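Squalene synthase HpnC (PDB 4HD1) probably catalyses a prenyl-transfer reaction on the route to squalene. Local coordinates at residues 42-50 with 89-99; 174-185 with 196-204. All coordinates share one frame; numbering follows the deposited sequence.

Contact 1: 42-50 with 89-99; sequences PHFYSVYAF and FRALQFTIATC. With SO4 (sulfate ion), chain B.
F50 turns CD1 at the rim of its ring to F89 CE1, 3.8 Å away and near the plane of the F50 ring, while L92 CD2 packs on the same CD1 carbon. With CG anti to the backbone N (chi1 170°), F50 reaches this cluster from the 42-50 segment, and Y72 and F106 extend it with further aromatic rings. L92 forks over the next turn: its other methyl, CD1, lies 3.5 Å from S46 O and beside V47 CG2. S46 CB meets A91 CB at 4.2 Å, where the small side chains let the backbones come close, S46 and L92 having CA atoms 5.2 Å apart.

Beyond this the contact turns polar. T95 OG1 is shared by two hydrogen-bond partners, S46 OG at 2.8 Å and H43 ND1 at 2.7 Å, the second bond nearly straight at 168°. OG1 sits at the edge of the imidazole, in its plane, so this bond would restrict rotation of the ring. C99 SG lies over the centre of one face of that ring, 3.7 Å from the H43 ring centroid, a sulfur-aromatic contact, and F94 CE2 approaches the ring edge. H43 thus enters as a knob into a hole formed by F94, T95, T98 and C99.

The helical segments 42-50 and 89-99 cross at -124°, and helix 12-25 touches both. This knob-into-hole packing of steeply crossed helices belongs to the all-alpha fold of the squalene/phytoene synthase family.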
loop_
_atom_site.group_PDB
_atom_site.type_symbol
_atom_site.label_atom_id
_atom_site.label_comp_id
_atom_site.label_asym_id
_atom_site.label_seq_id
_atom_site.Cartn_x
_atom_site.Cartn_y
_atom_site.Cartn_z
ATOM N N PRO A 42 14.533 -10.607 -5.111
ATOM C CA PRO A 42 14.591 -9.812 -6.347
ATOM C C PRO A 42 13.215 -9.360 -6.840
ATOM O O PRO A 42 13.082 -8.262 -7.402
ATOM C CB PRO A 42 15.213 -10.781 -7.360
ATOM C CG PRO A 42 16.058 -11.674 -6.528
ATOM C CD PRO A 42 15.250 -11.889 -5.275
ATOM N N HIS A 43 12.202 -10.195 -6.614
ATOM C CA HIS A 43 10.845 -9.860 -7.016
ATOM C C HIS A 43 10.250 -8.794 -6.133
ATOM O O HIS A 43 9.438 -7.984 -6.591
ATOM C CB HIS A 43 9.995 -11.117 -7.072
ATOM C CG HIS A 43 10.615 -12.214 -7.908
ATOM N ND1 HIS A 43 10.867 -12.063 -9.226
ATOM C CD2 HIS A 43 11.062 -13.492 -7.564
ATOM C CE1 HIS A 43 11.439 -13.187 -9.704
ATOM N NE2 HIS A 43 11.558 -14.060 -8.685
ATOM N N PHE A 44 10.662 -8.759 -4.864
ATOM C CA PHE A 44 10.281 -7.653 -3.988
ATOM C C PHE A 44 10.881 -6.334 -4.507
ATOM O O PHE A 44 10.174 -5.323 -4.580
ATOM C CB PHE A 44 10.635 -7.945 -2.519
ATOM C CG PHE A 44 9.536 -8.659 -1.769
ATOM C CD1 PHE A 44 9.221 -9.989 -2.053
ATOM C CD2 PHE A 44 8.792 -7.996 -0.794
ATOM C CE1 PHE A 44 8.196 -10.642 -1.373
ATOM C CE2 PHE A 44 7.768 -8.640 -0.108
ATOM C CZ PHE A 44 7.471 -9.964 -0.401
ATOM N N TYR A 45 12.156 -6.362 -4.912
ATOM C CA TYR A 45 12.832 -5.169 -5.406
ATOM C C TYR A 45 12.186 -4.624 -6.672
ATOM O O TYR A 45 12.003 -3.410 -6.791
ATOM C CB TYR A 45 14.333 -5.402 -5.620
ATOM C CG TYR A 45 15.097 -5.716 -4.352
ATOM C CD1 TYR A 45 14.976 -4.909 -3.217
ATOM C CD2 TYR A 45 15.956 -6.813 -4.288
ATOM C CE1 TYR A 45 15.677 -5.193 -2.055
ATOM C CE2 TYR A 45 16.665 -7.105 -3.127
ATOM C CZ TYR A 45 16.519 -6.295 -2.012
ATOM O OH TYR A 45 17.214 -6.579 -0.856
ATOM N N SER A 46 11.812 -5.504 -7.599
ATOM C CA SER A 46 11.201 -5.034 -8.848
ATOM C C SER A 46 9.771 -4.512 -8.651
ATOM O O SER A 46 9.370 -3.536 -9.290
ATOM C CB SER A 46 11.239 -6.110 -9.934
ATOM O OG SER A 46 10.509 -7.254 -9.542
ATOM N N VAL A 47 9.009 -5.151 -7.764
ATOM C CA VAL A 47 7.649 -4.698 -7.477
ATOM C C VAL A 47 7.680 -3.366 -6.736
ATOM O O VAL A 47 6.920 -2.446 -7.060
ATOM C CB VAL A 47 6.843 -5.751 -6.701
ATOM C CG1 VAL A 47 5.545 -5.159 -6.176
ATOM C CG2 VAL A 47 6.558 -6.942 -7.604
ATOM N N TYR A 48 8.580 -3.254 -5.764
ATOM C CA TYR A 48 8.718 -2.010 -5.021
ATOM C C TYR A 48 9.283 -0.860 -5.850
ATOM O O TYR A 48 8.824 0.278 -5.692
ATOM C CB TYR A 48 9.467 -2.224 -3.707
ATOM C CG TYR A 48 8.535 -2.685 -2.612
ATOM C CD1 TYR A 48 7.891 -1.762 -1.784
ATOM C CD2 TYR A 48 8.255 -4.041 -2.423
ATOM C CE1 TYR A 48 7.019 -2.178 -0.785
ATOM C CE2 TYR A 48 7.384 -4.468 -1.424
ATOM C CZ TYR A 48 6.775 -3.532 -0.609
ATOM O OH TYR A 48 5.911 -3.941 0.379
ATOM N N ALA A 49 10.237 -1.144 -6.743
ATOM C CA ALA A 49 10.704 -0.122 -7.689
ATOM C C ALA A 49 9.537 0.363 -8.544
ATOM O O ALA A 49 9.391 1.556 -8.768
ATOM C CB ALA A 49 11.846 -0.627 -8.565
ATOM N N PHE A 50 8.679 -0.552 -8.993
ATOM C CA PHE A 50 7.471 -0.150 -9.709
ATOM C C PHE A 50 6.599 0.820 -8.889
ATOM O O PHE A 50 6.138 1.830 -9.420
ATOM C CB PHE A 50 6.654 -1.365 -10.168
ATOM C CG PHE A 50 5.289 -1.002 -10.695
ATOM C CD1 PHE A 50 5.104 -0.702 -12.046
ATOM C CD2 PHE A 50 4.195 -0.927 -9.837
ATOM C CE1 PHE A 50 3.854 -0.352 -12.530
ATOM C CE2 PHE A 50 2.944 -0.570 -10.313
ATOM C CZ PHE A 50 2.774 -0.283 -11.661
ATOM N N PHE A 89 11.825 -1.934 -15.586
ATOM C CA PHE A 89 10.755 -2.688 -16.226
ATOM C C PHE A 89 11.212 -3.988 -16.884
ATOM O O PHE A 89 10.405 -4.899 -17.061
ATOM C CB PHE A 89 9.979 -1.811 -17.209
ATOM C CG PHE A 89 8.934 -0.952 -16.551
ATOM C CD1 PHE A 89 7.722 -1.505 -16.133
ATOM C CD2 PHE A 89 9.157 0.407 -16.344
ATOM C CE1 PHE A 89 6.756 -0.717 -15.523
ATOM C CE2 PHE A 89 8.194 1.201 -15.735
ATOM C CZ PHE A 89 6.991 0.638 -15.324
ATOM N N ARG A 90 12.487 -4.078 -17.254
ATOM C CA ARG A 90 13.056 -5.354 -17.684
ATOM C C ARG A 90 13.087 -6.322 -16.497
ATOM O O ARG A 90 12.707 -7.486 -16.631
ATOM C CB ARG A 90 14.449 -5.178 -18.302
ATOM C CG ARG A 90 14.443 -5.055 -19.820
ATOM C CD ARG A 90 15.842 -4.904 -20.414
ATOM N NE ARG A 90 16.152 -3.501 -20.677
ATOM C CZ ARG A 90 17.117 -2.801 -20.081
ATOM N NH1 ARG A 90 17.915 -3.367 -19.189
ATOM N NH2 ARG A 90 17.291 -1.527 -20.395
ATOM N N ALA A 91 13.513 -5.834 -15.335
ATOM C CA ALA A 91 13.470 -6.643 -14.121
ATOM C C ALA A 91 12.025 -7.055 -13.801
ATOM O O ALA A 91 11.753 -8.237 -13.559
ATOM C CB ALA A 91 14.107 -5.905 -12.953
ATOM N N LEU A 92 11.100 -6.094 -13.836
ATOM C CA LEU A 92 9.685 -6.393 -13.599
ATOM C C LEU A 92 9.135 -7.438 -14.577
ATOM O O LEU A 92 8.408 -8.347 -14.172
ATOM C CB LEU A 92 8.823 -5.124 -13.625
ATOM C CG LEU A 92 7.422 -5.270 -13.014
ATOM C CD1 LEU A 92 7.507 -5.492 -11.509
ATOM C CD2 LEU A 92 6.552 -4.060 -13.328
ATOM N N GLN A 93 9.493 -7.294 -15.851
ATOM C CA GLN A 93 9.148 -8.239 -16.920
ATOM C C GLN A 93 9.516 -9.693 -16.593
ATOM O O GLN A 93 8.725 -10.611 -16.826
ATOM C CB GLN A 93 9.873 -7.815 -18.191
ATOM C CG GLN A 93 9.368 -8.415 -19.479
ATOM C CD GLN A 93 9.948 -7.685 -20.676
ATOM O OE1 GLN A 93 9.266 -6.889 -21.313
ATOM N NE2 GLN A 93 11.222 -7.927 -20.965
ATOM N N PHE A 94 10.722 -9.890 -16.069
ATOM C CA PHE A 94 11.150 -11.204 -15.622
ATOM C C PHE A 94 10.303 -11.665 -14.437
ATOM O O PHE A 94 9.790 -12.788 -14.440
ATOM C CB PHE A 94 12.630 -11.199 -15.252
ATOM C CG PHE A 94 13.143 -12.539 -14.819
ATOM C CD1 PHE A 94 13.299 -13.575 -15.749
ATOM C CD2 PHE A 94 13.461 -12.779 -13.487
ATOM C CE1 PHE A 94 13.769 -14.824 -15.356
ATOM C CE2 PHE A 94 13.936 -14.026 -13.089
ATOM C CZ PHE A 94 14.086 -15.049 -14.022
ATOM N N THR A 95 10.153 -10.786 -13.446
ATOM C CA THR A 95 9.311 -11.043 -12.277
ATOM C C THR A 95 7.864 -11.404 -12.655
ATOM O O THR A 95 7.349 -12.419 -12.189
ATOM C CB THR A 95 9.351 -9.861 -11.286
ATOM O OG1 THR A 95 10.663 -9.772 -10.708
ATOM C CG2 THR A 95 8.325 -10.042 -10.180
ATOM N N ILE A 96 7.225 -10.588 -13.499
ATOM C CA ILE A 96 5.875 -10.883 -13.991
ATOM C C ILE A 96 5.804 -12.340 -14.443
ATOM O O ILE A 96 4.936 -13.092 -14.001
ATOM C CB ILE A 96 5.452 -10.012 -15.209
ATOM C CG1 ILE A 96 5.562 -8.495 -14.948
ATOM C CG2 ILE A 96 4.068 -10.415 -15.713
ATOM C CD1 ILE A 96 4.788 -7.982 -13.767
ATOM N N ALA A 97 6.724 -12.725 -15.325
ATOM C CA ALA A 97 6.694 -14.040 -15.959
ATOM C C ALA A 97 7.010 -15.176 -14.982
ATOM O O ALA A 97 6.296 -16.171 -14.945
ATOM C CB ALA A 97 7.631 -14.075 -17.159
ATOM N N THR A 98 8.066 -15.004 -14.190
ATOM C CA THR A 98 8.530 -16.016 -13.246
ATOM C C THR A 98 7.493 -16.319 -12.163
ATOM O O THR A 98 7.314 -17.470 -11.786
ATOM C CB THR A 98 9.859 -15.584 -12.588
ATOM O OG1 THR A 98 10.771 -15.169 -13.607
ATOM C CG2 THR A 98 10.491 -16.728 -11.805
ATOM N N CYS A 99 6.812 -15.286 -11.673
ATOM C CA CYS A 99 5.842 -15.449 -10.589
ATOM C C CYS A 99 4.406 -15.530 -11.095
ATOM O O CYS A 99 3.474 -15.641 -10.303
ATOM C CB CYS A 99 5.973 -14.311 -9.577
ATOM S SG CYS A 99 7.618 -14.178 -8.850
HETATM S S SO4 B . 19.913 -8.722 -0.948
HETATM O O1 SO4 B . 20.434 -10.117 -0.951
HETATM O O2 SO4 B . 20.091 -8.096 -2.295
HETATM O O3 SO4 B . 18.453 -8.679 -0.653
HETATM O O4 SO4 B . 20.679 -8.011 0.130
#

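Contact 2: 174-185 with 196-204; sequences IDRDLALGRIYV and TLDDIRARR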
loop_
_atom_site.group_PDB
_atom_site.type_symbol
_atom_site.label_atom_id
_atom_site.label_comp_id
_atom_site.label_asym_id
_atom_site.label_seq_id
_atom_site.Cartn_x
_atom_site.Cartn_y
_atom_site.Cartn_z
ATOM N N ILE A 174 -3.480 12.238 10.596
ATOM C CA ILE A 174 -4.455 13.301 10.331
ATOM C C ILE A 174 -3.759 14.660 10.157
ATOM O O ILE A 174 -4.065 15.403 9.221
ATOM C CB ILE A 174 -5.535 13.400 11.443
ATOM C CG1 ILE A 174 -6.200 12.043 11.723
ATOM C CG2 ILE A 174 -6.588 14.441 11.094
ATOM C CD1 ILE A 174 -6.979 11.452 10.567
ATOM N N ASP A 175 -2.819 14.966 11.052
ATOM C CA ASP A 175 -2.066 16.221 11.002
ATOM C C ASP A 175 -1.249 16.368 9.726
ATOM O O ASP A 175 -1.379 17.367 9.015
ATOM C CB ASP A 175 -1.159 16.374 12.227
ATOM C CG ASP A 175 -1.540 17.563 13.103
ATOM O OD1 ASP A 175 -2.450 18.346 12.744
ATOM O OD2 ASP A 175 -0.902 17.723 14.164
ATOM N N ARG A 176 -0.414 15.369 9.441
ATOM C CA ARG A 176 0.413 15.364 8.237
ATOM C C ARG A 176 -0.435 15.589 6.983
ATOM O O ARG A 176 -0.092 16.425 6.145
ATOM C CB ARG A 176 1.209 14.056 8.131
ATOM C CG ARG A 176 2.152 13.985 6.937
ATOM C CD ARG A 176 2.941 12.685 6.914
ATOM N NE ARG A 176 3.978 12.649 7.948
ATOM C CZ ARG A 176 4.748 11.594 8.211
ATOM N NH1 ARG A 176 4.611 10.467 7.522
ATOM N NH2 ARG A 176 5.660 11.664 9.172
ATOM N N ASP A 177 -1.544 14.853 6.880
ATOM C CA ASP A 177 -2.432 14.906 5.716
ATOM C C ASP A 177 -3.128 16.252 5.578
ATOM O O ASP A 177 -3.322 16.745 4.463
ATOM C CB ASP A 177 -3.474 13.781 5.773
ATOM C CG ASP A 177 -2.875 12.401 5.504
ATOM O OD1 ASP A 177 -1.852 12.323 4.788
ATOM O OD2 ASP A 177 -3.434 11.392 6.007
ATOM N N LEU A 178 -3.506 16.836 6.713
ATOM C CA LEU A 178 -4.160 18.141 6.738
ATOM C C LEU A 178 -3.252 19.201 6.130
ATOM O O LEU A 178 -3.676 19.966 5.267
ATOM C CB LEU A 178 -4.551 18.524 8.167
ATOM C CG LEU A 178 -5.350 19.816 8.349
ATOM C CD1 LEU A 178 -6.765 19.673 7.803
ATOM C CD2 LEU A 178 -5.374 20.209 9.817
ATOM N N ALA A 179 -1.996 19.213 6.576
ATOM C CA ALA A 179 -0.971 20.123 6.065
ATOM C C ALA A 179 -0.765 19.988 4.555
ATOM O O ALA A 179 -0.246 20.903 3.915
ATOM C CB ALA A 179 0.342 19.907 6.805
ATOM N N LEU A 180 -1.181 18.854 3.996
ATOM C CA LEU A 180 -1.035 18.595 2.562
ATOM C C LEU A 180 -2.325 18.854 1.768
ATOM O O LEU A 180 -2.347 18.707 0.545
ATOM C CB LEU A 180 -0.495 17.176 2.321
ATOM C CG LEU A 180 0.902 16.862 2.890
ATOM C CD1 LEU A 180 1.243 15.376 2.791
ATOM C CD2 LEU A 180 1.984 17.713 2.229
ATOM N N GLY A 181 -3.386 19.250 2.472
ATOM C CA GLY A 181 -4.662 19.609 1.844
ATOM C C GLY A 181 -5.701 18.498 1.773
ATOM O O GLY A 181 -6.712 18.638 1.072
ATOM N N ARG A 182 -5.460 17.407 2.507
ATOM C CA ARG A 182 -6.307 16.211 2.444
ATOM C C ARG A 182 -6.843 15.768 3.791
ATOM O O ARG A 182 -6.143 15.826 4.803
ATOM C CB ARG A 182 -5.535 15.035 1.853
ATOM C CG ARG A 182 -5.108 15.234 0.422
ATOM C CD ARG A 182 -4.049 14.223 0.035
ATOM N NE ARG A 182 -3.540 14.533 -1.294
ATOM C CZ ARG A 182 -4.211 14.306 -2.420
ATOM N NH1 ARG A 182 -5.419 13.747 -2.384
ATOM N NH2 ARG A 182 -3.671 14.636 -3.584
ATOM N N ILE A 183 -8.087 15.302 3.781
ATOM C CA ILE A 183 -8.687 14.658 4.940
ATOM C C ILE A 183 -9.303 13.330 4.510
ATOM O O ILE A 183 -10.138 13.285 3.598
ATOM C CB ILE A 183 -9.744 15.546 5.628
ATOM C CG1 ILE A 183 -9.151 16.926 5.966
ATOM C CG2 ILE A 183 -10.292 14.848 6.874
ATOM C CD1 ILE A 183 -10.170 17.977 6.360
ATOM N N TYR A 184 -8.875 12.257 5.172
ATOM C CA TYR A 184 -9.325 10.902 4.866
ATOM C C TYR A 184 -10.449 10.426 5.783
ATOM O O TYR A 184 -11.142 9.453 5.462
ATOM C CB TYR A 184 -8.143 9.922 4.898
ATOM C CG TYR A 184 -7.168 10.147 3.767
ATOM C CD1 TYR A 184 -7.435 9.660 2.486
ATOM C CD2 TYR A 184 -5.991 10.865 3.965
ATOM C CE1 TYR A 184 -6.555 9.875 1.432
ATOM C CE2 TYR A 184 -5.099 11.082 2.919
ATOM C CZ TYR A 184 -5.384 10.582 1.655
ATOM O OH TYR A 184 -4.508 10.792 0.610
ATOM N N VAL A 185 -10.629 11.105 6.917
ATOM C CA VAL A 185 -11.727 10.778 7.829
ATOM C C VAL A 185 -13.040 10.995 7.083
ATOM O O VAL A 185 -13.265 12.080 6.566
ATOM C CB VAL A 185 -11.700 11.635 9.112
ATOM C CG1 VAL A 185 -12.738 11.134 10.096
ATOM C CG2 VAL A 185 -10.327 11.594 9.760
ATOM N N THR A 196 -17.779 17.821 12.358
ATOM C CA THR A 196 -17.657 18.174 10.947
ATOM C C THR A 196 -16.193 18.195 10.532
ATOM O O THR A 196 -15.301 18.094 11.377
ATOM C CB THR A 196 -18.250 19.563 10.662
ATOM O OG1 THR A 196 -17.710 20.505 11.596
ATOM C CG2 THR A 196 -19.773 19.541 10.766
ATOM N N LEU A 197 -15.952 18.334 9.229
ATOM C CA LEU A 197 -14.594 18.451 8.701
ATOM C C LEU A 197 -13.892 19.718 9.204
ATOM O O LEU A 197 -12.661 19.759 9.283
ATOM C CB LEU A 197 -14.605 18.419 7.170
ATOM C CG LEU A 197 -15.006 17.126 6.437
ATOM C CD1 LEU A 197 -15.259 17.452 4.974
ATOM C CD2 LEU A 197 -13.953 16.031 6.557
ATOM N N ASP A 198 -14.682 20.739 9.546
ATOM C CA ASP A 198 -14.163 21.985 10.121
ATOM C C ASP A 198 -13.411 21.762 11.431
ATOM O O ASP A 198 -12.411 22.430 11.693
ATOM C CB ASP A 198 -15.286 23.011 10.325
ATOM C CG ASP A 198 -15.399 23.997 9.172
ATOM O OD1 ASP A 198 -16.449 24.670 9.070
ATOM O OD2 ASP A 198 -14.444 24.112 8.373
ATOM N N ASP A 199 -13.898 20.824 12.244
ATOM C CA ASP A 199 -13.215 20.426 13.474
ATOM C C ASP A 199 -11.802 19.926 13.175
ATOM O O ASP A 199 -10.850 20.281 13.873
ATOM C CB ASP A 199 -14.005 19.337 14.208
ATOM C CG ASP A 199 -15.303 19.849 14.811
ATOM O OD1 ASP A 199 -15.296 20.945 15.420
ATOM O OD2 ASP A 199 -16.327 19.138 14.691
ATOM N N ILE A 200 -11.685 19.107 12.128
ATOM C CA ILE A 200 -10.405 18.545 11.698
ATOM C C ILE A 200 -9.481 19.655 11.195
ATOM O O ILE A 200 -8.297 19.690 11.540
ATOM C CB ILE A 200 -10.594 17.453 10.604
ATOM C CG1 ILE A 200 -11.502 16.308 11.093
ATOM C CG2 ILE A 200 -9.253 16.928 10.099
ATOM C CD1 ILE A 200 -11.003 15.551 12.315
ATOM N N ARG A 201 -10.034 20.559 10.388
ATOM C CA ARG A 201 -9.283 21.699 9.862
ATOM C C ARG A 201 -8.788 22.605 11.000
ATOM O O ARG A 201 -7.635 23.047 10.994
ATOM C CB ARG A 201 -10.123 22.489 8.835
ATOM C CG ARG A 201 -10.472 21.686 7.576
ATOM C CD ARG A 201 -11.238 22.522 6.549
ATOM N NE ARG A 201 -11.535 21.738 5.339
ATOM C CZ ARG A 201 -12.732 21.232 5.022
ATOM N NH1 ARG A 201 -13.786 21.445 5.814
ATOM N NH2 ARG A 201 -12.878 20.527 3.898
ATOM N N ALA A 202 -9.659 22.850 11.982
ATOM C CA ALA A 202 -9.315 23.654 13.160
ATOM C C ALA A 202 -8.649 22.816 14.260
ATOM O O ALA A 202 -8.580 23.239 15.418
ATOM C CB ALA A 202 -10.552 24.364 13.698
ATOM N N ARG A 203 -8.170 21.629 13.885
ATOM C CA ARG A 203 -7.406 20.732 14.770
ATOM C C ARG A 203 -8.007 20.579 16.175
ATOM O O ARG A 203 -7.268 20.486 17.179
ATOM C CB ARG A 203 -5.929 21.165 14.832
ATOM C CG ARG A 203 -5.258 21.216 13.455
ATOM C CD ARG A 203 -3.849 21.796 13.487
ATOM N NE ARG A 203 -2.856 20.825 13.944
ATOM C CZ ARG A 203 -2.275 20.848 15.140
ATOM N NH1 ARG A 203 -2.577 21.799 16.016
ATOM N NH2 ARG A 203 -1.384 19.924 15.461
ATOM N N ARG A 204 -9.356 20.565 16.226
ATOM C CA ARG A 204 -10.091 20.450 17.480
ATOM C C ARG A 204 -10.483 19.008 17.728
ATOM O O ARG A 204 -11.232 18.419 16.945
ATOM C CB ARG A 204 -11.355 21.303 17.447
ATOM C CG ARG A 204 -11.144 22.790 17.654
ATOM C CD ARG A 204 -12.490 23.484 17.794
ATOM N NE ARG A 204 -13.321 23.298 16.603
ATOM C CZ ARG A 204 -13.586 24.249 15.712
ATOM N NH1 ARG A 204 -13.100 25.474 15.875
ATOM N NH2 ARG A 204 -14.348 23.978 14.660
#
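Two short helices of the all-alpha synthase fold, 174-179 and 197-201, meet here almost perpendicularly (91°), and each ends in a Schellman motif, with G181 and R203 as the residues of positive phi. I200 faces the first segment from the second helix. Its CG2 methyl lies 3.8 Å from I174 CG2 and also packs on I183, whose branches divide their contacts: I183 CG2 meets L197 CD2 at 3.9 Å, and I183 CD1 lies over one face of the R201 guanidinium while touching the aliphatic CG of that arginine. The L197 methyl continues to V185 O, and L190 of helix 187-191 also packs against V185, L197 and I200.

L178 reaches over the end of the second helix. Its CD2 methyl lies 3.4 Å from I200 O, the carbonyl that accepts R203 N in the Schellman motif, and the same methyl rests on R203 CG. R203 then bends at chi3 (79°), turning its guanidinium back to D175. F264, the last modelled residue, touches both partners of this ion pair. With an alanine here instead of D175, the R203 guanidinium would probably lose its charged mate and be less fixed in its rotation.

The pair is a side-on, bidentate salt bridge whose carboxylate and guanidinium planes differ by just 7°. Each carboxylate oxygen uses its syn lone pair: R203 NE donates to D175 OD1 at 2.8 Å, and R203 NH2 to D175 OD2 at 2.6 Å.

How the contacts relate
Contacts 1 and 2 lie on opposite sides of the chain's centre, with their own centres about 37 Å apart, and share no helix. Contact 1, between segments 42-50 and 89-99, is largely buried and joins two longer helices; its polar groups are hydroxyls and an imidazole, bonded to one another inside the packing. Contact 2, between 174-185 and 196-204, brings together short helices and the turns after them at a partly buried place farther from the centre. Isoleucines and leucines fill its inner part, where contact 1 adds phenylalanine rings to its leucine, and its polar rim carries full charges, so hydroxyl-imidazole bonding in one corresponds to a carboxylate-guanidinium pair in the other.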